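Histidine acid phosphatase (Hafnia alvei, PDB 4ARU) is a histidine acid phosphatase of branch 2 of the histidine phosphatase superfamily. Local coordinates at residues Glu222-Leu225 against Leu226-Ala229. Numbering follows the deposited sequence.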
ATOM      1  N   GLU A 222       4.788  -2.358 -12.321  1.00  6.05           N
ATOM      2  CA  GLU A 222       3.504  -2.367 -11.646  1.00  6.46           C
ATOM      3  C   GLU A 222       2.337  -2.431 -12.644  1.00  6.62           C
ATOM      4  O   GLU A 222       1.324  -3.132 -12.393  1.00  6.96           O
ATOM      5  CB  GLU A 222       3.409  -1.157 -10.692  1.00  6.77           C
ATOM      6  CG  GLU A 222       2.088  -1.001 -10.013  1.00  7.85           C
ATOM      7  CD  GLU A 222       1.805  -2.020  -8.926  1.00  8.45           C
ATOM      8  OE1 GLU A 222       2.757  -2.719  -8.440  1.00  8.21           O
ATOM      9  OE2 GLU A 222       0.619  -2.144  -8.547  1.00  9.45           O
ATOM     10  N   ILE A 223       2.462  -1.746 -13.771  1.00  6.36           N
ATOM     11  CA  ILE A 223       1.406  -1.837 -14.782  1.00  6.60           C
ATOM     12  C   ILE A 223       1.264  -3.287 -15.279  1.00  6.72           C
ATOM     13  O   ILE A 223       0.148  -3.782 -15.461  1.00  7.07           O
ATOM     14  CB  ILE A 223       1.599  -0.827 -15.940  1.00  6.77           C
ATOM     15  CG1 ILE A 223       1.383   0.577 -15.355  1.00  7.10           C
ATOM     16  CG2 ILE A 223       0.714  -1.202 -17.133  1.00  7.41           C
ATOM     17  CD1 ILE A 223       1.809   1.683 -16.280  1.00  7.49           C
ATOM     18  N   PHE A 224       2.371  -3.999 -15.527  1.00  6.46           N
ATOM     19  CA  PHE A 224       2.264  -5.376 -15.955  1.00  6.76           C
ATOM     20  C   PHE A 224       1.560  -6.215 -14.889  1.00  6.72           C
ATOM     21  O   PHE A 224       0.725  -7.042 -15.216  1.00  7.02           O
ATOM     22  CB  PHE A 224       3.645  -5.966 -16.241  1.00  6.87           C
ATOM     23  CG  PHE A 224       4.418  -5.264 -17.332  1.00  7.17           C
ATOM     24  CD1 PHE A 224       3.817  -4.654 -18.420  1.00  7.66           C
ATOM     25  CD2 PHE A 224       5.787  -5.259 -17.278  1.00  7.57           C
ATOM     26  CE1 PHE A 224       4.569  -4.037 -19.416  1.00  8.12           C
ATOM     27  CE2 PHE A 224       6.555  -4.642 -18.278  1.00  7.88           C
ATOM     28  CZ  PHE A 224       5.950  -4.031 -19.330  1.00  8.00           C
ATOM     29  N   LEU A 225       1.905  -5.998 -13.624  1.00  6.58           N
ATOM     30  CA  LEU A 225       1.266  -6.750 -12.558  1.00  7.02           C
ATOM     31  C   LEU A 225      -0.247  -6.459 -12.551  1.00  7.00           C
ATOM     32  O   LEU A 225      -1.070  -7.350 -12.329  1.00  7.17           O
ATOM     33  CB  LEU A 225       1.876  -6.347 -11.228  1.00  7.69           C
ATOM     34  CG  LEU A 225       1.340  -7.186 -10.053  1.00  8.83           C
ATOM     35  CD1 LEU A 225       2.498  -7.668  -9.234  1.00  9.55           C
ATOM     36  CD2 LEU A 225       0.322  -6.475  -9.208  1.00  9.77           C
ATOM     37  N   LEU A 226      -0.584  -5.193 -12.747  1.00  6.57           N
ATOM     38  CA  LEU A 226      -1.996  -4.802 -12.816  1.00  6.76           C
ATOM     39  C   LEU A 226      -2.715  -5.457 -13.984  1.00  6.87           C
ATOM     40  O   LEU A 226      -3.825  -5.933 -13.834  1.00  6.74           O
ATOM     41  CB  LEU A 226      -2.194  -3.290 -12.833  1.00  7.40           C
ATOM     42  CG  LEU A 226      -1.790  -2.542 -11.567  1.00  7.65           C
ATOM     43  CD1 LEU A 226      -1.706  -1.012 -11.745  1.00  7.96           C
ATOM     44  CD2 LEU A 226      -2.772  -2.856 -10.466  1.00  8.74           C
ATOM     45  N   GLU A 227      -2.063  -5.526 -15.142  1.00  6.66           N
ATOM     46  CA  GLU A 227      -2.653  -6.183 -16.306  1.00  7.20           C
ATOM     47  C   GLU A 227      -2.965  -7.655 -15.970  1.00  7.39           C
ATOM     48  O   GLU A 227      -3.993  -8.196 -16.316  1.00  7.91           O
ATOM     49  CB  GLU A 227      -1.693  -6.181 -17.482  1.00  7.44           C
ATOM     50  CG  GLU A 227      -1.448  -4.795 -18.108  1.00  7.46           C
ATOM     51  CD  GLU A 227      -0.369  -4.810 -19.167  1.00  7.76           C
ATOM     52  OE1 GLU A 227       0.248  -5.873 -19.347  1.00  8.30           O
ATOM     53  OE2 GLU A 227      -0.151  -3.769 -19.839  1.00  7.68           O
ATOM     54  N   HIS A 228      -2.013  -8.278 -15.294  1.00  7.47           N
ATOM     55  CA  HIS A 228      -2.154  -9.657 -14.888  1.00  7.60           C
ATOM     56  C   HIS A 228      -3.274  -9.883 -13.876  1.00  7.57           C
ATOM     57  O   HIS A 228      -4.092 -10.794 -14.001  1.00  8.27           O
ATOM     58  CB  HIS A 228      -0.816 -10.163 -14.362  1.00  7.92           C
ATOM     59  CG  HIS A 228      -0.768 -11.643 -14.117  1.00  9.16           C
ATOM     60  ND1 HIS A 228      -0.545 -12.564 -15.119  1.00 10.45           N
ATOM     61  CD2 HIS A 228      -0.910 -12.352 -12.971  1.00  9.73           C
ATOM     62  CE1 HIS A 228      -0.512 -13.783 -14.583  1.00 10.83           C
ATOM     63  NE2 HIS A 228      -0.770 -13.681 -13.295  1.00 10.88           N
ATOM     64  N   ALA A 229      -3.317  -8.990 -12.907  1.00  6.77           N
ATOM     65  CA  ALA A 229      -4.360  -9.039 -11.888  1.00  6.84           C
ATOM     66  C   ALA A 229      -5.755  -8.747 -12.442  1.00  7.27           C
ATOM     67  O   ALA A 229      -6.745  -9.255 -11.916  1.00  7.88           O
ATOM     68  CB  ALA A 229      -4.029  -8.042 -10.821  1.00  6.29           C
TER
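E227 reaches back along its helix over I223 and F224, and its side chain can be traced atom by atom. E227 CB lies 3.4 Å from F224 O, a carbonyl three residues back. With CG set beside the backbone N (chi1 -70°), the chain turns toward the helix start, and E227 CG passes 3.3 Å from I223 O, the same oxygen that accepts the N-H of E227 N at 2.8 Å. Beyond CG the chain is extended, which carries the carboxylate out between two hydrophobic neighbours: E227 OE2 approaches I223 CG2 at 3.8 Å, while E227 OE1 stands 3.9 Å from F224 CD1. The F224 ring and the carboxylate run side by side with their planes 55° apart. OE1 of E227 is satisfied outside this turn by the backbone N-H of A236.

Four successive i to i+4 bonds, from L226 N to E222 O through A229 N to L225 O, define regular alpha-helix here, the last two turns of helix 213-229 in the histidine phosphatase fold. Their N-H...O angles, all within a degree of 159°, show little distortion.

On another side of the helix, L226 packs back on E222. L226 CG sits 3.3 Å from E222 O and 3.9 Å from E222 OE2, the latter a van der Waals approach. E222 is bent at chi2, which swings its carboxylate across the isobutyl group; there OE2 forms a salt bridge with R18. Around the H228 end, the imidazole stacks on H363 and meets W246 edge-to-face, joining the helix terminus to helices 359-363 and 243-262.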